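Indole-3-pyruvate decarboxylase (Azospirillum brasilense, PDB 2NXW) catalyses the thiamine diphosphate- and metal-dependent decarboxylation of indole-3-pyruvate to indole-3-acetaldehyde and carbon dioxide, a step in auxin biosynthesis. Local coordinates at residues Ala26-Leu31 with Leu48-Val53; Pro120-Gly125 with Gln152-Asp157; Gly86-Thr91 with Phe97-Ala102; Ala36-Gly41 with Gln435-Gly440. All coordinates share one frame; numbering follows the deposited sequence.

Interaction 1 of 4, residues Ala26-Leu31 with Leu48-Val53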
loop_
_atom_site.group_PDB
_atom_site.type_symbol
_atom_site.label_atom_id
_atom_site.label_comp_id
_atom_site.label_asym_id
_atom_site.label_seq_id
_atom_site.Cartn_x
_atom_site.Cartn_y
_atom_site.Cartn_z
ATOM N N ALA A 26 22.250 -23.588 21.642
ATOM C CA ALA A 26 22.626 -22.222 21.981
ATOM C C ALA A 26 21.385 -21.342 22.088
ATOM O O ALA A 26 21.292 -20.486 22.965
ATOM C CB ALA A 26 23.580 -21.661 20.933
ATOM N N LEU A 27 20.432 -21.562 21.187
ATOM C CA LEU A 27 19.198 -20.786 21.203
ATOM C C LEU A 27 18.361 -21.123 22.439
ATOM O O LEU A 27 17.885 -20.218 23.132
ATOM C CB LEU A 27 18.390 -21.057 19.933
ATOM C CG LEU A 27 16.971 -20.473 19.898
ATOM C CD1 LEU A 27 17.008 -18.957 20.057
ATOM C CD2 LEU A 27 16.318 -20.848 18.578
ATOM N N LEU A 28 18.184 -22.412 22.715
ATOM C CA LEU A 28 17.413 -22.818 23.885
ATOM C C LEU A 28 18.049 -22.260 25.154
ATOM O O LEU A 28 17.351 -21.789 26.048
ATOM C CB LEU A 28 17.308 -24.345 23.960
ATOM C CG LEU A 28 16.455 -25.001 22.856
ATOM C CD1 LEU A 28 16.644 -26.514 22.893
ATOM C CD2 LEU A 28 14.968 -24.640 23.040
ATOM N N ARG A 29 19.379 -22.289 25.225
ATOM C CA ARG A 29 20.071 -21.762 26.397
ATOM C C ARG A 29 19.905 -20.244 26.513
ATOM O O ARG A 29 19.734 -19.722 27.611
ATOM C CB ARG A 29 21.560 -22.139 26.352
ATOM C CG ARG A 29 21.804 -23.620 26.612
ATOM C CD ARG A 29 23.290 -23.975 26.554
ATOM N NE ARG A 29 23.504 -25.402 26.793
ATOM C CZ ARG A 29 23.286 -26.010 27.956
ATOM N NH1 ARG A 29 22.849 -25.320 29.000
ATOM N NH2 ARG A 29 23.495 -27.316 28.073
ATOM N N ALA A 30 19.950 -19.538 25.385
ATOM C CA ALA A 30 19.781 -18.087 25.377
ATOM C C ALA A 30 18.381 -17.716 25.880
ATOM O O ALA A 30 18.203 -16.713 26.573
ATOM C CB ALA A 30 19.986 -17.542 23.972
ATOM N N LEU A 31 17.394 -18.533 25.526
ATOM C CA LEU A 31 16.023 -18.283 25.962
ATOM C C LEU A 31 15.912 -18.523 27.467
ATOM O O LEU A 31 15.311 -17.725 28.189
ATOM C CB LEU A 31 15.054 -19.193 25.196
ATOM C CG LEU A 31 14.906 -18.819 23.716
ATOM C CD1 LEU A 31 14.306 -19.972 22.927
ATOM C CD2 LEU A 31 14.061 -17.545 23.606
ATOM N N LEU A 48 11.694 -31.336 12.668
ATOM C CA LEU A 48 12.049 -32.529 13.444
ATOM C C LEU A 48 13.422 -32.461 14.119
ATOM O O LEU A 48 13.543 -32.770 15.303
ATOM C CB LEU A 48 11.916 -33.788 12.583
ATOM C CG LEU A 48 10.469 -34.272 12.427
ATOM C CD1 LEU A 48 10.401 -35.417 11.435
ATOM C CD2 LEU A 48 9.934 -34.709 13.781
ATOM N N PRO A 49 14.469 -32.061 13.382
ATOM C CA PRO A 49 15.791 -31.981 14.016
ATOM C C PRO A 49 15.817 -31.047 15.231
ATOM O O PRO A 49 16.460 -31.340 16.239
ATOM C CB PRO A 49 16.684 -31.489 12.880
ATOM C CG PRO A 49 16.052 -32.138 11.674
ATOM C CD PRO A 49 14.575 -31.885 11.919
ATOM N N PHE A 50 15.117 -29.918 15.134
ATOM C CA PHE A 50 15.068 -28.965 16.236
ATOM C C PHE A 50 14.334 -29.555 17.447
ATOM O O PHE A 50 14.780 -29.411 18.585
ATOM C CB PHE A 50 14.377 -27.665 15.796
ATOM C CG PHE A 50 14.267 -26.643 16.885
ATOM C CD1 PHE A 50 15.382 -25.930 17.307
ATOM C CD2 PHE A 50 13.049 -26.418 17.518
ATOM C CE1 PHE A 50 15.293 -25.001 18.349
ATOM C CE2 PHE A 50 12.946 -25.502 18.550
ATOM C CZ PHE A 50 14.064 -24.791 18.970
ATOM N N PHE A 51 13.206 -30.223 17.207
ATOM C CA PHE A 51 12.467 -30.805 18.318
ATOM C C PHE A 51 13.269 -31.924 18.979
ATOM O O PHE A 51 13.135 -32.145 20.180
ATOM C CB PHE A 51 11.097 -31.319 17.853
ATOM C CG PHE A 51 10.020 -30.263 17.832
ATOM C CD1 PHE A 51 10.104 -29.180 16.959
ATOM C CD2 PHE A 51 8.916 -30.367 18.678
ATOM C CE1 PHE A 51 9.100 -28.212 16.925
ATOM C CE2 PHE A 51 7.903 -29.399 18.655
ATOM C CZ PHE A 51 7.999 -28.326 17.776
ATOM N N LYS A 52 14.110 -32.603 18.198
ATOM C CA LYS A 52 14.951 -33.683 18.719
ATOM C C LYS A 52 15.927 -33.096 19.725
ATOM O O LYS A 52 16.115 -33.650 20.807
ATOM C CB LYS A 52 15.722 -34.363 17.586
ATOM C CG LYS A 52 16.715 -35.430 18.063
ATOM C CD LYS A 52 17.358 -36.139 16.883
ATOM C CE LYS A 52 18.416 -37.139 17.351
ATOM N NZ LYS A 52 18.988 -37.905 16.212
ATOM N N VAL A 53 16.550 -31.973 19.378
ATOM C CA VAL A 53 17.481 -31.336 20.300
ATOM C C VAL A 53 16.739 -30.894 21.557
ATOM O O VAL A 53 17.202 -31.098 22.675
ATOM C CB VAL A 53 18.175 -30.114 19.658
ATOM C CG1 VAL A 53 19.018 -29.374 20.699
ATOM C CG2 VAL A 53 19.057 -30.571 18.496
#
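Leu-28 reaches between Phe-50 and Val-53 with its two methyl branches, and every contact between helical segments 26-31 and 48-53 is apolar. One branch serves the ring: Leu-28 CD2 lies 4.2 Å from Phe-50 CZ. The other serves the valine, with Leu-28 CD1 4.3 Å from Val-53 CG1. Leu-27 adds a second aliphatic contact to the aromatic group, its CD2 standing 4.3 Å from Phe-50 CE1. Both leucine methyls approach the ring obliquely. Phe-50 can receive them because its CG is anti to the backbone N (chi1 179°), which carries the far end of the ring across to the other helix although the bond to CB does not aim there.

The backbones stay well apart, which explains why side-chain ends do all the work. The short axes approach to 11.7 Å and cross at -55°, and the closest CA pair, Leu-28 and Val-53, is 9.2 Å apart. No hydrogen bond spans the gap; about 160 Å² is buried in total, and all four touching residues are buried in the assembly.

Further packing comes from the sheet, since Leu-27 and Phe-50 both touch Ile-116 of strand 113-119. Segment 48-53 also has polar ties to the second subunit: Lys-52 NZ forms a salt bridge with Glu-488 of the second subunit, and Leu-48 O accepts a hydrogen bond from Gln-486 of that subunit. Two helices packed side by side on one face of a parallel sheet are characteristic of the alpha/beta N-terminal domain of thiamine diphosphate enzymes.

Interaction 2 of 4, residues Pro120-Gly125 with Gln152-Asp157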
loop_
_atom_site.group_PDB
_atom_site.type_symbol
_atom_site.label_atom_id
_atom_site.label_comp_id
_atom_site.label_asym_id
_atom_site.label_seq_id
_atom_site.Cartn_x
_atom_site.Cartn_y
_atom_site.Cartn_z
ATOM N N PRO A 120 13.287 -25.156 5.287
ATOM C CA PRO A 120 14.078 -26.016 4.400
ATOM C C PRO A 120 15.564 -25.744 4.623
ATOM O O PRO A 120 15.940 -24.635 5.009
ATOM C CB PRO A 120 13.621 -25.582 3.006
ATOM C CG PRO A 120 12.190 -25.161 3.234
ATOM C CD PRO A 120 12.290 -24.380 4.526
ATOM N N GLY A 121 16.395 -26.757 4.387
ATOM C CA GLY A 121 17.831 -26.591 4.548
ATOM C C GLY A 121 18.353 -25.529 3.598
ATOM O O GLY A 121 17.767 -25.297 2.542
ATOM N N THR A 122 19.460 -24.888 3.958
ATOM C CA THR A 122 20.025 -23.829 3.125
ATOM C C THR A 122 20.391 -24.244 1.705
ATOM O O THR A 122 20.517 -23.397 0.826
ATOM C CB THR A 122 21.278 -23.212 3.762
ATOM O OG1 THR A 122 22.280 -24.221 3.916
ATOM C CG2 THR A 122 20.943 -22.602 5.114
ATOM N N THR A 123 20.568 -25.537 1.472
ATOM C CA THR A 123 20.914 -25.989 0.132
ATOM C C THR A 123 19.768 -26.715 -0.559
ATOM O O THR A 123 19.980 -27.417 -1.549
ATOM C CB THR A 123 22.154 -26.903 0.155
ATOM O OG1 THR A 123 21.872 -28.085 0.912
ATOM C CG2 THR A 123 23.331 -26.172 0.782
ATOM N N GLU A 124 18.558 -26.541 -0.032
ATOM C CA GLU A 124 17.365 -27.162 -0.601
ATOM C C GLU A 124 16.632 -26.202 -1.532
ATOM O O GLU A 124 17.224 -25.659 -2.465
ATOM C CB GLU A 124 16.427 -27.636 0.511
ATOM C CG GLU A 124 17.085 -28.550 1.532
ATOM C CD GLU A 124 16.093 -29.125 2.524
ATOM O OE1 GLU A 124 16.513 -29.491 3.642
ATOM O OE2 GLU A 124 14.893 -29.211 2.186
ATOM N N GLY A 125 15.342 -25.994 -1.279
ATOM C CA GLY A 125 14.564 -25.057 -2.072
ATOM C C GLY A 125 13.066 -25.247 -1.920
ATOM O O GLY A 125 12.552 -25.359 -0.805
ATOM N N GLN A 152 13.065 -9.979 13.271
ATOM C CA GLN A 152 13.109 -11.297 12.664
ATOM C C GLN A 152 14.531 -11.650 12.273
ATOM O O GLN A 152 15.366 -10.768 12.053
ATOM C CB GLN A 152 12.286 -11.343 11.372
ATOM C CG GLN A 152 10.887 -10.739 11.405
ATOM C CD GLN A 152 10.901 -9.226 11.330
ATOM O OE1 GLN A 152 11.690 -8.632 10.578
ATOM N NE2 GLN A 152 10.020 -8.587 12.094
ATOM N N ALA A 153 14.802 -12.945 12.173
ATOM C CA ALA A 153 16.103 -13.387 11.712
ATOM C C ALA A 153 16.011 -14.788 11.148
ATOM O O ALA A 153 15.265 -15.627 11.650
ATOM C CB ALA A 153 17.133 -13.350 12.847
ATOM N N ARG A 154 16.743 -15.022 10.065
ATOM C CA ARG A 154 16.834 -16.342 9.477
ATOM C C ARG A 154 18.228 -16.778 9.916
ATOM O O ARG A 154 19.221 -16.158 9.537
ATOM C CB ARG A 154 16.756 -16.290 7.950
ATOM C CG ARG A 154 17.021 -17.651 7.330
ATOM C CD ARG A 154 16.896 -17.663 5.817
ATOM N NE ARG A 154 17.305 -18.965 5.296
ATOM C CZ ARG A 154 17.173 -19.349 4.032
ATOM N NH1 ARG A 154 16.637 -18.525 3.139
ATOM N NH2 ARG A 154 17.577 -20.562 3.662
ATOM N N LEU A 155 18.301 -17.824 10.730
ATOM C CA LEU A 155 19.579 -18.299 11.235
ATOM C C LEU A 155 20.208 -19.292 10.259
ATOM O O LEU A 155 20.316 -20.490 10.543
ATOM C CB LEU A 155 19.376 -18.928 12.615
ATOM C CG LEU A 155 18.659 -18.021 13.627
ATOM C CD1 LEU A 155 18.534 -18.736 14.966
ATOM C CD2 LEU A 155 19.429 -16.719 13.791
ATOM N N ASP A 156 20.639 -18.770 9.114
ATOM C CA ASP A 156 21.238 -19.592 8.069
ATOM C C ASP A 156 22.758 -19.460 7.963
ATOM O O ASP A 156 23.365 -19.971 7.019
ATOM C CB ASP A 156 20.612 -19.252 6.714
ATOM C CG ASP A 156 20.741 -17.783 6.360
ATOM O OD1 ASP A 156 21.539 -17.065 7.000
ATOM O OD2 ASP A 156 20.042 -17.344 5.424
ATOM N N ASP A 157 23.362 -18.769 8.919
ATOM C CA ASP A 157 24.812 -18.582 8.934
ATOM C C ASP A 157 25.284 -18.768 10.371
ATOM O O ASP A 157 25.124 -17.872 11.201
ATOM C CB ASP A 157 25.167 -17.176 8.451
ATOM C CG ASP A 157 26.663 -16.957 8.331
ATOM O OD1 ASP A 157 27.424 -17.661 9.024
ATOM O OD2 ASP A 157 27.071 -16.070 7.551
#
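Thr-122 and Asp-156 make the nearest approach between segments 120-125 and 152-157, through carbon rather than polar ends: Thr-122 CG2 lies 3.7 Å from Asp-156 CB, the two side chains meeting at a slant. The same threonine meets Arg-154, whose NH2 is 4.1 Å from Thr-122 CA. That CA sits at the edge of the guanidinium, near its plane. Arg-154 covers the distance with a fully stretched chain, CG being anti to the backbone N (chi1 173°) and the later torsions also near 180°.

The next shell helps to position these groups. Asp-156 OD2 is 3.2 Å from Arg-154 NE, but the oxygen is well off the guanidinium plane and no N-H is directed at it, so this salt bridge rests on charge alone. Arg-154 also packs on Glu-182 and Pro-184 of strand 179-184. On the other side, Thr-122 belongs to a type I beta turn closed by Glu-124 N to Gly-121 O at 3.0 Å. A weak bond from Gly-121 N to Glu-124 OE1, 2.8 Å long with an angle of 144°, reinforces the turn, and the same OE1 pairs with Arg-185. Thr-122 N is hydrogen-bonded to Asn-186 OD1, tying the turn to the chain just beyond strand 179-184.

Around 115 Å² is buried, and no hydrogen bond crosses. The chemistry implies a modest surface contact of van der Waals character, in which the charged groups of the second segment pair with each other, while the turn presents a methyl, Thr-122 CG2, to the Asp-156 CB methylene.

Interaction 3 of 4, residues Gly86-Thr91 with Phe97-Ala102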
loop_
_atom_site.group_PDB
_atom_site.type_symbol
_atom_site.label_atom_id
_atom_site.label_comp_id
_atom_site.label_asym_id
_atom_site.label_seq_id
_atom_site.Cartn_x
_atom_site.Cartn_y
_atom_site.Cartn_z
ATOM N N GLY A 86 8.017 -15.926 25.980
ATOM C CA GLY A 86 7.243 -17.125 25.710
ATOM C C GLY A 86 7.913 -17.785 24.512
ATOM O O GLY A 86 8.569 -17.098 23.729
ATOM N N VAL A 87 7.768 -19.100 24.355
ATOM C CA VAL A 87 8.409 -19.787 23.235
ATOM C C VAL A 87 7.437 -20.717 22.536
ATOM O O VAL A 87 6.873 -21.634 23.142
ATOM C CB VAL A 87 9.660 -20.581 23.702
ATOM C CG1 VAL A 87 10.439 -21.084 22.488
ATOM C CG2 VAL A 87 10.545 -19.689 24.570
ATOM N N ALA A 88 7.265 -20.476 21.238
ATOM C CA ALA A 88 6.345 -21.237 20.406
ATOM C C ALA A 88 7.084 -21.768 19.193
ATOM O O ALA A 88 7.557 -20.983 18.361
ATOM C CB ALA A 88 5.199 -20.335 19.962
ATOM N N ALA A 89 7.165 -23.091 19.093
ATOM C CA ALA A 89 7.875 -23.756 18.000
ATOM C C ALA A 89 6.936 -24.438 17.020
ATOM O O ALA A 89 6.081 -25.235 17.410
ATOM C CB ALA A 89 8.871 -24.783 18.576
ATOM N N VAL A 90 7.132 -24.129 15.741
ATOM C CA VAL A 90 6.308 -24.662 14.669
ATOM C C VAL A 90 7.124 -25.143 13.478
ATOM O O VAL A 90 8.349 -24.960 13.417
ATOM C CB VAL A 90 5.312 -23.591 14.164
ATOM C CG1 VAL A 90 4.331 -23.222 15.289
ATOM C CG2 VAL A 90 6.067 -22.362 13.679
ATOM N N THR A 91 6.449 -25.767 12.527
ATOM C CA THR A 91 7.124 -26.240 11.336
ATOM C C THR A 91 6.785 -25.296 10.187
ATOM O O THR A 91 5.812 -24.541 10.244
ATOM C CB THR A 91 6.728 -27.690 11.007
ATOM O OG1 THR A 91 7.615 -28.204 10.001
ATOM C CG2 THR A 91 5.278 -27.764 10.519
ATOM N N PHE A 97 1.793 -20.752 9.454
ATOM C CA PHE A 97 0.691 -19.888 9.050
ATOM C C PHE A 97 -0.508 -20.051 9.974
ATOM O O PHE A 97 -1.282 -19.116 10.162
ATOM C CB PHE A 97 0.265 -20.178 7.610
ATOM C CG PHE A 97 1.235 -19.676 6.583
ATOM C CD1 PHE A 97 1.647 -18.350 6.589
ATOM C CD2 PHE A 97 1.740 -20.539 5.611
ATOM C CE1 PHE A 97 2.563 -17.874 5.631
ATOM C CE2 PHE A 97 2.649 -20.085 4.655
ATOM C CZ PHE A 97 3.063 -18.751 4.663
ATOM N N ASN A 98 -0.637 -21.241 10.557
ATOM C CA ASN A 98 -1.733 -21.538 11.464
ATOM C C ASN A 98 -1.580 -20.861 12.832
ATOM O O ASN A 98 -2.473 -20.948 13.662
ATOM C CB ASN A 98 -1.833 -23.063 11.619
ATOM C CG ASN A 98 -3.221 -23.534 12.004
ATOM O OD1 ASN A 98 -4.229 -22.855 11.763
ATOM N ND2 ASN A 98 -3.286 -24.728 12.582
ATOM N N MET A 99 -0.449 -20.196 13.075
ATOM C CA MET A 99 -0.227 -19.513 14.349
ATOM C C MET A 99 -0.183 -17.983 14.194
ATOM O O MET A 99 0.072 -17.261 15.153
ATOM C CB MET A 99 1.080 -20.019 14.980
ATOM C CG MET A 99 1.119 -19.862 16.494
ATOM S SD MET A 99 2.547 -20.696 17.233
ATOM C CE MET A 99 3.938 -19.697 16.565
ATOM N N VAL A 100 -0.453 -17.499 12.988
ATOM C CA VAL A 100 -0.431 -16.071 12.701
ATOM C C VAL A 100 -1.381 -15.278 13.607
ATOM O O VAL A 100 -1.020 -14.226 14.131
ATOM C CB VAL A 100 -0.757 -15.831 11.201
ATOM C CG1 VAL A 100 -1.115 -14.380 10.932
ATOM C CG2 VAL A 100 0.455 -16.235 10.349
ATOM N N ASN A 101 -2.597 -15.777 13.809
ATOM C CA ASN A 101 -3.537 -15.073 14.663
ATOM C C ASN A 101 -3.055 -14.975 16.116
ATOM O O ASN A 101 -3.093 -13.897 16.720
ATOM C CB ASN A 101 -4.907 -15.754 14.599
ATOM C CG ASN A 101 -5.902 -15.114 15.523
ATOM O OD1 ASN A 101 -6.050 -13.888 15.541
ATOM N ND2 ASN A 101 -6.598 -15.933 16.302
ATOM N N ALA A 102 -2.612 -16.095 16.690
ATOM C CA ALA A 102 -2.146 -16.061 18.076
ATOM C C ALA A 102 -0.974 -15.095 18.233
ATOM O O ALA A 102 -0.876 -14.386 19.240
ATOM C CB ALA A 102 -1.737 -17.463 18.530
#
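Within the beta-alpha-beta crossover from strand 86-90 to strand 113-119, Met-99 lays its thioether against Ala-88 and Val-90 of the first strand. The two residues are two apart in the strand, and their CB atoms face the same way, toward segment 97-102. Met-99 CE comes to 3.7 Å from Ala-88 CB, while Met-99 SD is 3.7 Å from Val-90 CG1. The swapped pairs are nearly as close, with SD 3.8 Å from Ala-88 CB, so sulfur and methyl together rest across both residues. A bend at the last torsion (chi3 67°) turns CE in toward the strand, so that sulfur and methyl both touch it. No hydrogen bond crosses, and all three residues are buried.

Met-99 also touches Val-115 of the second strand and Val-71 of helix 68-82, which adds to its apolar surroundings. Its neighbour Asn-98 donates from ND2 to Glu-68 OE1, and the side chain of Val-90 comes to about 4 Å from that of Glu-68, which lines the thiamine diphosphate pocket. Phe-97 meets Tyr-421 of the second subunit. The arrangement, a strand and the turn leading into helix 100-108 joined by a buried methionine, is that of the pyrimidine-binding N-terminal domain of this enzyme family.

Interaction 4 of 4, residues Ala36-Gly41 with Gln435-Gly440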
loop_
_atom_site.group_PDB
_atom_site.type_symbol
_atom_site.label_atom_id
_atom_site.label_comp_id
_atom_site.label_asym_id
_atom_site.label_seq_id
_atom_site.Cartn_x
_atom_site.Cartn_y
_atom_site.Cartn_z
ATOM N N ALA A 36 12.851 -17.769 29.982
ATOM C CA ALA A 36 11.875 -18.679 29.395
ATOM C C ALA A 36 11.756 -19.912 30.278
ATOM O O ALA A 36 12.765 -20.425 30.789
ATOM C CB ALA A 36 12.298 -19.071 27.995
ATOM N N GLN A 37 10.531 -20.403 30.452
ATOM C CA GLN A 37 10.290 -21.548 31.320
ATOM C C GLN A 37 9.817 -22.813 30.621
ATOM O O GLN A 37 9.736 -23.878 31.233
ATOM C CB GLN A 37 9.275 -21.164 32.396
ATOM C CG GLN A 37 9.743 -20.019 33.282
ATOM C CD GLN A 37 8.693 -19.574 34.277
ATOM O OE1 GLN A 37 7.613 -19.123 33.899
ATOM N NE2 GLN A 37 9.007 -19.691 35.559
ATOM N N ALA A 38 9.495 -22.704 29.338
ATOM C CA ALA A 38 9.029 -23.860 28.596
ATOM C C ALA A 38 8.992 -23.523 27.124
ATOM O O ALA A 38 9.138 -22.371 26.739
ATOM C CB ALA A 38 7.629 -24.241 29.066
ATOM N N MET A 39 8.828 -24.549 26.308
ATOM C CA MET A 39 8.683 -24.342 24.886
ATOM C C MET A 39 7.486 -25.157 24.463
ATOM O O MET A 39 7.414 -26.367 24.707
ATOM C CB MET A 39 9.904 -24.790 24.099
ATOM C CG MET A 39 9.741 -24.437 22.613
ATOM S SD MET A 39 11.258 -24.563 21.680
ATOM C CE MET A 39 11.483 -26.276 21.833
ATOM N N PHE A 40 6.516 -24.475 23.874
ATOM C CA PHE A 40 5.311 -25.125 23.385
ATOM C C PHE A 40 5.496 -25.317 21.890
ATOM O O PHE A 40 6.128 -24.493 21.232
ATOM C CB PHE A 40 4.094 -24.229 23.641
ATOM C CG PHE A 40 3.855 -23.948 25.088
ATOM C CD1 PHE A 40 3.105 -24.836 25.871
ATOM C CD2 PHE A 40 4.407 -22.824 25.686
ATOM C CE1 PHE A 40 2.916 -24.594 27.228
ATOM C CE2 PHE A 40 4.227 -22.574 27.042
ATOM C CZ PHE A 40 3.476 -23.465 27.818
ATOM N N GLY A 41 4.961 -26.400 21.340
ATOM C CA GLY A 41 5.098 -26.574 19.907
ATOM C C GLY A 41 4.446 -27.779 19.287
ATOM O O GLY A 41 3.959 -28.667 19.985
ATOM N N GLN A 435 -0.829 -22.726 33.386
ATOM C CA GLN A 435 -0.646 -23.759 34.394
ATOM C C GLN A 435 0.621 -24.587 34.150
ATOM O O GLN A 435 1.224 -25.092 35.101
ATOM C CB GLN A 435 -1.898 -24.644 34.515
ATOM C CG GLN A 435 -1.835 -25.494 35.803
ATOM C CD GLN A 435 -3.171 -26.003 36.321
ATOM O OE1 GLN A 435 -3.211 -26.986 37.087
ATOM N NE2 GLN A 435 -4.258 -25.351 35.941
ATOM N N CYS A 436 1.053 -24.717 32.897
ATOM C CA CYS A 436 2.281 -25.473 32.644
ATOM C C CYS A 436 3.474 -24.818 33.337
ATOM O O CYS A 436 4.423 -25.514 33.714
ATOM C CB CYS A 436 2.578 -25.580 31.145
ATOM S SG CYS A 436 1.575 -26.800 30.271
ATOM N N VAL A 437 3.437 -23.501 33.515
ATOM C CA VAL A 437 4.553 -22.805 34.154
ATOM C C VAL A 437 4.249 -22.267 35.549
ATOM O O VAL A 437 5.081 -21.581 36.140
ATOM C CB VAL A 437 5.064 -21.628 33.258
ATOM C CG1 VAL A 437 5.466 -22.167 31.885
ATOM C CG2 VAL A 437 3.996 -20.529 33.119
ATOM N N SER A 438 3.086 -22.615 36.096
ATOM C CA SER A 438 2.662 -22.112 37.403
ATOM C C SER A 438 3.128 -22.882 38.635
ATOM O O SER A 438 2.748 -22.537 39.753
ATOM C CB SER A 438 1.140 -22.025 37.435
ATOM O OG SER A 438 0.595 -23.328 37.574
ATOM N N GLY A 439 3.930 -23.921 38.438
ATOM C CA GLY A 439 4.417 -24.660 39.590
ATOM C C GLY A 439 3.305 -25.199 40.458
ATOM O O GLY A 439 3.352 -25.098 41.693
ATOM N N GLY A 440 2.297 -25.763 39.801
ATOM C CA GLY A 440 1.169 -26.353 40.501
ATOM C C GLY A 440 0.004 -25.455 40.886
ATOM O O GLY A 440 -1.015 -25.961 41.371
#
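Gln-37 OE1 accepts a hydrogen bond from Ser-82 OG and also lies 3.6 Å from Val-437 CB, so the amide oxygen has its polar partner in helix 68-82 and an apolar neighbour in segment 435-440. The glutamine side chain crosses that of the valine at about a right angle. Its CG is anti to the carbonyl carbon (chi1 -61°) and the chain runs out straight past CG, which brings the amide beside the valine.

Apolar contacts follow along the first segment. Val-437 CG1 is placed 4.0 Å from Gln-37 CB and 4.1 Å from Ala-38 CB, so that one methyl touches two successive residues. Farther on, Cys-436 meets the rim of the Phe-40 ring: SG stands 4.0 Å from CE1, and Cys-436 CB is 4.0 Å from Phe-40 CZ. The sulfur lies 5.3 Å from the ring centroid and 83° off the ring normal, evidence for an in-plane, edge-on sulfur-aromatic contact rather than one over the face. No hydrogen bond links the segments, which together bury about 195 Å².

Helix 68-82 backs both partners, Ala-74 and Ala-78 touching Phe-40 and Tyr-81 touching Val-437. Beyond the valine the chain abandons helical angles at Gly-439, whose phi is positive at 57°. Strand 39-41 and the loop before it belong to the N-terminal domain and helix 427-437 to the C-terminal one, so the contact joins the two cofactor-binding domains of a single chain, an association found in the three-domain architecture of thiamine diphosphate-dependent decarboxylases.

How the interactions relate
From the N terminus, helix 23-33 leads into segment 36-41 and then helix 48-57, so interaction 1 closes a short loop around strand 39-41. Segment 36-41 opens interaction 4, which ends only at 435-440; the two contacts therefore cross along the chain. Interactions 3 and 2 follow in series, both within the long span of interaction 4. Strands 39-41 and 86-90 are sheet neighbours, with Ala-89 N 2.8 Å from Phe-40 O in a probable hydrogen bond. Interaction 1 covers one face of this sheet, where Phe-50 meets Met-39 and Ala-89; interaction 2 ties the chain beyond strand 113-119 to strand 152-154, outermost within this chain, and the residues after it, and interaction 4 reaches the C-terminal domain.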